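Local coordinates for acyl-CoA dehydrogenase domain protein Tcur3481 (Thermomonospora curvata, PDB 6WY9) that binds FAD and probably acts as an acyl-CoA dehydrogenase, an oxidoreductase that would introduce a double bond into an acyl-CoA thioester, at residues 80-85 with 330-335; 160-165 with 177-182; 184-189 with 200-205. All coordinates share one frame; numbering follows the deposited sequence.

Contact 1: 80-85 with 330-335; sequences RHVAPV and IHRYFL
Y333 meets the loop 80-85 in two ways, through its hydroxyl and through one ring face. The hydroxyl donates a hydrogen bond to the backbone carbonyl of R80, with Y333 OH 2.7 Å from R80 O. The donor is tilted 31° from the carbonyl plane. R80 O lies near the plane of the ring, at its edge. The face is taken by V82. Its CG1 sits 3.7 Å from the centroid of the Y333 ring, 11° off the ring normal, a CH-pi contact over the middle of the ring. The other methyl, V82 CG2, lies by CE1 and CZ of the same ring and also touches R332 CB, 4.0 Å away. V82 and Y333 cross at about a right angle. V82 has positive phi and is the C-prime residue of a Schellman motif that ends helix 67-80. Its bonds are A83 N to Q78 O and V82 N to G79 O. The contact thus joins a helix C-terminus in the N-terminal helical domain of the acyl-CoA dehydrogenase fold to helix 330-340 in the C-terminal helical domain. With CG of Y333 anti to its own carbonyl carbon (chi1 -66°), the ring leans out from the helix to R80 O. A phenylalanine here would probably keep the face for V82 but leave R80 O without its hydroxyl donor. The charged ends of the neighbours turn to other partners. R80 forms salt bridges with E76 and E77, and R332 forms one with E33. A238 and I241 of helix 215-248 also pack on Y333. Helix 330-340 meets a chain of another protein in the assembly through H331 and F334.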
loop_
_atom_site.group_PDB
_atom_site.type_symbol
_atom_site.label_atom_id
_atom_site.label_comp_id
_atom_site.label_asym_id
_atom_site.label_seq_id
_atom_site.Cartn_x
_atom_site.Cartn_y
_atom_site.Cartn_z
ATOM N N ARG B 80 18.192 14.908 10.041
ATOM C CA ARG B 80 17.700 14.555 11.375
ATOM C C ARG B 80 17.203 15.770 12.157
ATOM O O ARG B 80 16.337 15.643 13.035
ATOM C CB ARG B 80 18.815 13.882 12.154
ATOM C CG ARG B 80 18.573 12.478 12.478
ATOM C CD ARG B 80 19.813 11.912 13.109
ATOM N NE ARG B 80 19.913 10.490 12.840
ATOM C CZ ARG B 80 20.757 9.943 11.971
ATOM N NH1 ARG B 80 21.616 10.695 11.275
ATOM N NH2 ARG B 80 20.749 8.622 11.815
ATOM N N HIS B 81 17.762 16.939 11.866
ATOM C CA HIS B 81 17.474 18.186 12.582
ATOM C C HIS B 81 16.777 19.241 11.734
ATOM O O HIS B 81 16.668 20.382 12.187
ATOM C CB HIS B 81 18.785 18.778 13.096
ATOM C CG HIS B 81 19.470 17.881 14.063
ATOM N ND1 HIS B 81 20.481 17.026 13.681
ATOM C CD2 HIS B 81 19.239 17.644 15.368
ATOM C CE1 HIS B 81 20.871 16.322 14.728
ATOM N NE2 HIS B 81 20.126 16.672 15.764
ATOM N N VAL B 82 16.364 18.895 10.501
ATOM C CA VAL B 82 15.782 19.818 9.525
ATOM C C VAL B 82 16.552 21.147 9.584
ATOM O O VAL B 82 15.969 22.220 9.726
ATOM C CB VAL B 82 14.245 19.957 9.732
ATOM C CG1 VAL B 82 13.530 18.581 9.338
ATOM C CG2 VAL B 82 13.854 20.292 11.172
ATOM N N ALA B 83 17.876 21.080 9.500
ATOM C CA ALA B 83 18.688 22.269 9.785
ATOM C C ALA B 83 18.758 23.142 8.537
ATOM O O ALA B 83 19.113 22.639 7.455
ATOM C CB ALA B 83 20.093 21.895 10.229
ATOM N N PRO B 84 18.374 24.433 8.630
ATOM C CA PRO B 84 18.232 25.246 7.399
ATOM C C PRO B 84 19.540 25.799 6.840
ATOM O O PRO B 84 19.871 26.981 6.977
ATOM C CB PRO B 84 17.286 26.366 7.856
ATOM C CG PRO B 84 17.652 26.574 9.333
ATOM C CD PRO B 84 17.829 25.134 9.818
ATOM N N VAL B 85 20.297 24.947 6.149
ATOM C CA VAL B 85 21.478 25.399 5.388
ATOM C C VAL B 85 21.527 24.645 4.065
ATOM O O VAL B 85 21.161 23.477 3.985
ATOM C CB VAL B 85 22.808 25.157 6.156
ATOM C CG1 VAL B 85 23.121 26.270 7.124
ATOM C CG2 VAL B 85 22.788 23.802 6.891
ATOM N N ILE B 330 7.209 18.400 14.746
ATOM C CA ILE B 330 7.151 17.321 13.760
ATOM C C ILE B 330 6.734 17.856 12.383
ATOM O O ILE B 330 7.142 17.302 11.361
ATOM C CB ILE B 330 6.210 16.182 14.227
ATOM C CG1 ILE B 330 6.404 14.920 13.348
ATOM C CG2 ILE B 330 4.716 16.655 14.201
ATOM C CD1 ILE B 330 7.786 14.193 13.586
ATOM N N HIS B 331 5.928 18.930 12.323
ATOM C CA HIS B 331 5.427 19.393 11.021
ATOM C C HIS B 331 6.566 19.761 10.056
ATOM O O HIS B 331 6.378 19.718 8.837
ATOM C CB HIS B 331 4.526 20.614 11.178
ATOM C CG HIS B 331 5.284 21.863 11.515
ATOM N ND1 HIS B 331 5.852 22.061 12.766
ATOM C CD2 HIS B 331 5.615 22.953 10.776
ATOM C CE1 HIS B 331 6.460 23.239 12.794
ATOM N NE2 HIS B 331 6.332 23.799 11.600
ATOM N N ARG B 332 7.740 20.149 10.569
ATOM C CA ARG B 332 8.849 20.468 9.666
ATOM C C ARG B 332 9.363 19.220 8.961
ATOM O O ARG B 332 9.790 19.292 7.808
ATOM C CB ARG B 332 9.997 21.162 10.427
ATOM C CG ARG B 332 9.614 22.556 10.945
ATOM C CD ARG B 332 10.858 23.441 11.189
ATOM N NE ARG B 332 10.463 24.681 11.867
ATOM C CZ ARG B 332 10.151 24.785 13.161
ATOM N NH1 ARG B 332 9.781 25.973 13.660
ATOM N NH2 ARG B 332 10.225 23.723 13.950
ATOM N N TYR B 333 9.373 18.085 9.650
ATOM C CA TYR B 333 9.774 16.827 9.013
ATOM C C TYR B 333 8.806 16.470 7.895
ATOM O O TYR B 333 9.221 16.056 6.801
ATOM C CB TYR B 333 9.832 15.720 10.082
ATOM C CG TYR B 333 10.945 16.026 11.060
ATOM C CD1 TYR B 333 10.771 16.975 12.072
ATOM C CD2 TYR B 333 12.196 15.428 10.915
ATOM C CE1 TYR B 333 11.832 17.315 12.923
ATOM C CE2 TYR B 333 13.262 15.746 11.778
ATOM C CZ TYR B 333 13.063 16.691 12.770
ATOM O OH TYR B 333 14.120 16.994 13.613
ATOM N N PHE B 334 7.506 16.690 8.132
ATOM C CA PHE B 334 6.527 16.512 7.058
ATOM C C PHE B 334 6.856 17.407 5.860
ATOM O O PHE B 334 6.849 16.952 4.701
ATOM C CB PHE B 334 5.096 16.811 7.568
ATOM C CG PHE B 334 4.076 16.604 6.509
ATOM C CD1 PHE B 334 3.794 15.324 6.060
ATOM C CD2 PHE B 334 3.476 17.685 5.878
ATOM C CE1 PHE B 334 2.877 15.105 5.008
ATOM C CE2 PHE B 334 2.558 17.479 4.846
ATOM C CZ PHE B 334 2.257 16.174 4.409
ATOM N N LEU B 335 7.118 18.702 6.115
ATOM C CA LEU B 335 7.377 19.639 5.015
ATOM C C LEU B 335 8.648 19.251 4.241
ATOM O O LEU B 335 8.655 19.260 3.005
ATOM C CB LEU B 335 7.484 21.084 5.532
ATOM C CG LEU B 335 6.230 21.657 6.229
ATOM C CD1 LEU B 335 6.489 23.095 6.684
ATOM C CD2 LEU B 335 5.058 21.577 5.208
#

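Contact 2: 160-165 with 177-182; sequences AAHLLV and LVDADA
L163 and V178 form the hydrogen-bonded pair of an antiparallel beta hairpin, made by strands 160-169 and 172-179. L163 N to V178 O and V178 N to L163 O are both 2.8 Å. H162 with D179 and L164 with L177 are the non-hydrogen-bonded pairs that flank it. Past the strand end, A180 N donates to A161 O at 2.8 Å, from above the carbonyl plane. A180 lies in a type I turn that runs from D179 to A182. A water also donates to A161 O and makes a weak bond to D181 OD1.

Apolar contacts lie on both faces of the hairpin. On the face of L164 and L177, L164 CD2 is 3.9 Å from L177 CD1, and A93, A96 and I97 of helix 87-100 cover the pair. On the face of L163 and V178, L163 CD1 approaches A180 CB at 4.1 Å. V165 CG2 lies 4.0 Å from V178 CG2, and strand 206-210 packs on V178.

The polar side-chain contact is H162 with D179. CG of D179 is anti to its carbonyl carbon (chi1 -68°), which sets the carboxylate alongside the H162 ring. H162 ND1 donates to D179 OD1 at 2.5 Å, a short distance that may partly reflect coordinate error. The oxygen is in the ring plane. It is met on its anti side, somewhat out of the carboxylate plane. Ring and carboxylate planes stand 60° apart, and the N-H...O angle of 141° makes the bond bent. R117 bonds the other ring nitrogen, NE2. With both nitrogens engaged, rotation of the ring is restrained. The carboxylate would be expected to polarise the imidazole.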
loop_
_atom_site.group_PDB
_atom_site.type_symbol
_atom_site.label_atom_id
_atom_site.label_comp_id
_atom_site.label_asym_id
_atom_site.label_seq_id
_atom_site.Cartn_x
_atom_site.Cartn_y
_atom_site.Cartn_z
ATOM N N ALA B 160 24.123 32.600 -3.061
ATOM C CA ALA B 160 24.930 31.723 -3.911
ATOM C C ALA B 160 25.688 32.568 -4.939
ATOM O O ALA B 160 25.092 33.425 -5.596
ATOM C CB ALA B 160 24.053 30.688 -4.604
ATOM N N ALA B 161 27.004 32.354 -5.050
ATOM C CA ALA B 161 27.819 33.158 -5.966
ATOM C C ALA B 161 27.830 32.584 -7.390
ATOM O O ALA B 161 28.063 33.318 -8.362
ATOM C CB ALA B 161 29.245 33.279 -5.423
ATOM N N HIS B 162 27.570 31.288 -7.528
ATOM C CA HIS B 162 27.604 30.596 -8.801
ATOM C C HIS B 162 26.569 29.489 -8.776
ATOM O O HIS B 162 26.233 28.963 -7.711
ATOM C CB HIS B 162 28.970 29.975 -9.100
ATOM C CG HIS B 162 30.126 30.823 -8.684
ATOM N ND1 HIS B 162 30.687 31.769 -9.509
ATOM C CD2 HIS B 162 30.839 30.853 -7.535
ATOM C CE1 HIS B 162 31.694 32.356 -8.885
ATOM N NE2 HIS B 162 31.811 31.814 -7.686
ATOM N N LEU B 163 26.081 29.140 -9.963
ATOM C CA LEU B 163 25.099 28.089 -10.173
ATOM C C LEU B 163 25.598 27.133 -11.247
ATOM O O LEU B 163 26.145 27.566 -12.263
ATOM C CB LEU B 163 23.755 28.654 -10.642
ATOM C CG LEU B 163 23.057 29.785 -9.885
ATOM C CD1 LEU B 163 23.626 31.118 -10.339
ATOM C CD2 LEU B 163 21.544 29.714 -10.160
ATOM N N LEU B 164 25.392 25.835 -11.030
ATOM C CA LEU B 164 25.493 24.865 -12.105
ATOM C C LEU B 164 24.111 24.703 -12.728
ATOM O O LEU B 164 23.154 24.334 -12.031
ATOM C CB LEU B 164 26.014 23.528 -11.583
ATOM C CG LEU B 164 27.320 23.578 -10.820
ATOM C CD1 LEU B 164 27.813 22.178 -10.526
ATOM C CD2 LEU B 164 28.413 24.417 -11.614
ATOM N N VAL B 165 24.017 24.941 -14.035
ATOM C CA VAL B 165 22.758 24.989 -14.784
ATOM C C VAL B 165 22.801 23.914 -15.868
ATOM O O VAL B 165 23.722 23.917 -16.687
ATOM C CB VAL B 165 22.564 26.370 -15.446
ATOM C CG1 VAL B 165 21.300 26.389 -16.365
ATOM C CG2 VAL B 165 22.547 27.483 -14.405
ATOM N N LEU B 177 28.622 26.123 -15.669
ATOM C CA LEU B 177 28.794 27.011 -14.530
ATOM C C LEU B 177 28.436 28.446 -14.897
ATOM O O LEU B 177 28.899 28.982 -15.918
ATOM C CB LEU B 177 30.231 26.948 -14.010
ATOM C CG LEU B 177 30.449 27.662 -12.672
ATOM C CD1 LEU B 177 31.397 26.874 -11.799
ATOM C CD2 LEU B 177 31.001 29.064 -12.923
ATOM N N VAL B 178 27.649 29.086 -14.037
ATOM C CA VAL B 178 27.197 30.451 -14.275
ATOM C C VAL B 178 27.449 31.286 -13.029
ATOM O O VAL B 178 27.162 30.843 -11.909
ATOM C CB VAL B 178 25.702 30.469 -14.648
ATOM C CG1 VAL B 178 25.215 31.879 -14.721
ATOM C CG2 VAL B 178 25.497 29.755 -15.977
ATOM N N ASP B 179 27.944 32.502 -13.219
ATOM C CA ASP B 179 28.070 33.420 -12.090
ATOM C C ASP B 179 26.706 34.020 -11.772
ATOM O O ASP B 179 25.898 34.273 -12.672
ATOM C CB ASP B 179 29.115 34.503 -12.392
ATOM C CG ASP B 179 30.520 33.923 -12.462
ATOM O OD1 ASP B 179 30.783 32.921 -11.764
ATOM O OD2 ASP B 179 31.346 34.427 -13.232
ATOM N N ALA B 180 26.427 34.191 -10.476
ATOM C CA ALA B 180 25.103 34.647 -10.050
ATOM C C ALA B 180 24.821 36.085 -10.459
ATOM O O ALA B 180 23.657 36.496 -10.426
ATOM C CB ALA B 180 24.946 34.537 -8.533
ATOM N N ASP B 181 25.859 36.855 -10.797
ATOM C CA ASP B 181 25.750 38.222 -11.295
ATOM C C ASP B 181 25.941 38.306 -12.813
ATOM O O ASP B 181 26.154 39.402 -13.346
ATOM C CB ASP B 181 26.765 39.120 -10.589
ATOM C CG ASP B 181 28.196 38.669 -10.825
ATOM O OD1 ASP B 181 28.387 37.568 -11.384
ATOM O OD2 ASP B 181 29.130 39.406 -10.467
ATOM N N ALA B 182 25.871 37.174 -13.510
ATOM C CA ALA B 182 26.070 37.158 -14.957
ATOM C C ALA B 182 25.042 38.043 -15.665
ATOM O O ALA B 182 23.872 38.084 -15.257
ATOM C CB ALA B 182 25.961 35.726 -15.490
HETATM O O HOH W 1 29.344 36.082 -8.498
#

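Contact 3: 184-189 with 200-205; sequences GLSWER and NLTLDA
L185 packs against L201 and L203 on one face of a two-stranded antiparallel beta hairpin, formed by strands 185-191 and 197-203 in the beta domain of the acyl-CoA dehydrogenase fold. This is the tight side. L185 CD1 reaches L201 CD2 at 3.3 Å, so short an approach that it may partly be a matter of the model. The same L185 CD1 lies 3.8 Å from L203 CG, and these two side chains run side by side. CG of L185 is anti to the backbone N (chi1 -177°), which carries CD1 over to the neighbouring strand. L201 CD2 also lies 3.8 Å from W187 CE3, the two side chains crossing obliquely. L201 packs on K151 and V154, and L203 on L147 and K151, all of strand 144-154.

On the other face, S186 and T202 form the loose side, exposed to solvent. S186 OG comes no nearer to the T202 side chain than 3.8 Å from CB. The E188-N200 end of this face is met by a chain of another protein in the assembly. N200 OD1 accepts from the backbone of V153, and N200 ND2 bonds to the backbone of that other chain.

Between the faces runs the ladder of backbone bonds. S186 with T202 and E188 with N200 are hydrogen-bonded pairs. At the G184 end, D204 N donates to G184 O at 2.8 Å. There G184 CA also makes a CA-H...O contact to D204 O, at 3.5 Å.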
loop_
_atom_site.group_PDB
_atom_site.type_symbol
_atom_site.label_atom_id
_atom_site.label_comp_id
_atom_site.label_asym_id
_atom_site.label_seq_id
_atom_site.Cartn_x
_atom_site.Cartn_y
_atom_site.Cartn_z
ATOM N N GLY B 184 22.159 38.998 -18.240
ATOM C CA GLY B 184 21.072 38.180 -18.745
ATOM C C GLY B 184 20.471 37.201 -17.755
ATOM O O GLY B 184 19.565 36.440 -18.125
ATOM N N LEU B 185 20.922 37.183 -16.511
ATOM C CA LEU B 185 20.407 36.242 -15.529
ATOM C C LEU B 185 19.476 36.979 -14.580
ATOM O O LEU B 185 19.843 38.033 -14.055
ATOM C CB LEU B 185 21.560 35.612 -14.756
ATOM C CG LEU B 185 21.208 34.550 -13.744
ATOM C CD1 LEU B 185 20.868 33.291 -14.531
ATOM C CD2 LEU B 185 22.404 34.351 -12.848
ATOM N N SER B 186 18.282 36.441 -14.341
ATOM C CA SER B 186 17.452 37.057 -13.311
ATOM C C SER B 186 16.613 35.985 -12.650
ATOM O O SER B 186 16.410 34.902 -13.212
ATOM C CB SER B 186 16.574 38.175 -13.886
ATOM O OG SER B 186 15.626 37.653 -14.790
ATOM N N TRP B 187 16.134 36.260 -11.438
ATOM C CA TRP B 187 15.205 35.275 -10.896
ATOM C C TRP B 187 14.096 35.933 -10.094
ATOM O O TRP B 187 14.164 37.104 -9.727
ATOM C CB TRP B 187 15.907 34.193 -10.062
ATOM C CG TRP B 187 16.670 34.676 -8.901
ATOM C CD1 TRP B 187 16.189 34.893 -7.635
ATOM C CD2 TRP B 187 18.073 34.949 -8.850
ATOM N NE1 TRP B 187 17.205 35.308 -6.807
ATOM C CE2 TRP B 187 18.373 35.349 -7.524
ATOM C CE3 TRP B 187 19.105 34.906 -9.792
ATOM C CZ2 TRP B 187 19.665 35.712 -7.123
ATOM C CZ3 TRP B 187 20.392 35.268 -9.390
ATOM C CH2 TRP B 187 20.657 35.662 -8.068
ATOM N N GLU B 188 13.034 35.162 -9.904
ATOM C CA GLU B 188 11.947 35.504 -9.002
ATOM C C GLU B 188 12.022 34.591 -7.788
ATOM O O GLU B 188 12.037 33.361 -7.926
ATOM C CB GLU B 188 10.586 35.344 -9.687
ATOM C CG GLU B 188 10.307 36.378 -10.763
ATOM C CD GLU B 188 8.943 36.212 -11.438
ATOM O OE1 GLU B 188 8.315 35.141 -11.332
ATOM O OE2 GLU B 188 8.502 37.176 -12.092
ATOM N N ARG B 189 12.061 35.188 -6.604
ATOM C CA ARG B 189 12.012 34.392 -5.386
ATOM C C ARG B 189 10.672 33.661 -5.290
ATOM O O ARG B 189 9.620 34.211 -5.630
ATOM C CB ARG B 189 12.222 35.298 -4.191
ATOM C CG ARG B 189 13.581 35.979 -4.234
ATOM C CD ARG B 189 13.674 37.224 -3.349
ATOM N NE ARG B 189 13.025 37.080 -2.040
ATOM C CZ ARG B 189 13.627 36.599 -0.956
ATOM N NH1 ARG B 189 14.902 36.197 -1.038
ATOM N NH2 ARG B 189 12.965 36.517 0.212
ATOM N N ASN B 200 12.911 31.051 -9.362
ATOM C CA ASN B 200 12.590 30.686 -10.746
ATOM C C ASN B 200 13.514 31.525 -11.626
ATOM O O ASN B 200 13.457 32.755 -11.600
ATOM C CB ASN B 200 11.113 30.917 -11.068
ATOM C CG ASN B 200 10.171 30.104 -10.154
ATOM O OD1 ASN B 200 10.513 29.007 -9.720
ATOM N ND2 ASN B 200 8.978 30.633 -9.882
ATOM N N LEU B 201 14.405 30.853 -12.348
ATOM C CA LEU B 201 15.560 31.463 -12.992
ATOM C C LEU B 201 15.245 31.763 -14.459
ATOM O O LEU B 201 14.779 30.872 -15.182
ATOM C CB LEU B 201 16.731 30.481 -12.895
ATOM C CG LEU B 201 18.101 30.791 -12.292
ATOM C CD1 LEU B 201 19.130 29.817 -12.915
ATOM C CD2 LEU B 201 18.503 32.285 -12.472
ATOM N N THR B 202 15.470 33.003 -14.902
ATOM C CA THR B 202 15.377 33.342 -16.324
ATOM C C THR B 202 16.777 33.615 -16.860
ATOM O O THR B 202 17.524 34.419 -16.284
ATOM C CB THR B 202 14.465 34.558 -16.586
ATOM O OG1 THR B 202 13.102 34.227 -16.299
ATOM C CG2 THR B 202 14.529 34.969 -18.052
ATOM N N LEU B 203 17.131 32.956 -17.968
ATOM C CA LEU B 203 18.438 33.107 -18.595
ATOM C C LEU B 203 18.243 33.654 -20.001
ATOM O O LEU B 203 17.623 33.007 -20.848
ATOM C CB LEU B 203 19.181 31.773 -18.642
ATOM C CG LEU B 203 19.414 31.101 -17.298
ATOM C CD1 LEU B 203 18.460 29.957 -17.149
ATOM C CD2 LEU B 203 20.834 30.576 -17.246
ATOM N N ASP B 204 18.770 34.839 -20.258
ATOM C CA ASP B 204 18.655 35.421 -21.592
ATOM C C ASP B 204 20.081 35.554 -22.126
ATOM O O ASP B 204 20.779 36.533 -21.833
ATOM C CB ASP B 204 17.896 36.732 -21.510
ATOM C CG ASP B 204 17.863 37.478 -22.811
ATOM O OD1 ASP B 204 18.290 36.944 -23.858
ATOM O OD2 ASP B 204 17.414 38.641 -22.763
ATOM N N ALA B 205 20.512 34.533 -22.873
ATOM C CA ALA B 205 21.830 34.506 -23.499
ATOM C C ALA B 205 22.921 34.737 -22.454
ATOM O O ALA B 205 23.820 35.567 -22.624
ATOM C CB ALA B 205 21.918 35.530 -24.632
#

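Overall arrangement
From the N terminus, the chain first passes residues 80-85, the first half of contact 1. Its partner, 330-335, comes 245 residues later, so contact 1 closes a loop that holds the whole beta domain. Contacts 2 and 3 nest inside that loop and follow one another. Each closes a short hairpin, first 160-165 with 177-182, then 184-189 with 200-205. Their centres are about 11 Å apart, and they touch. L163 CD2 is 3.7 Å from L201 CD1, and A180 O packs on the side chains of L185 and W187. Both hairpins belong to one mixed sheet. Contact 1 lies among the helices, about 27 Å from contact 2, centre to centre.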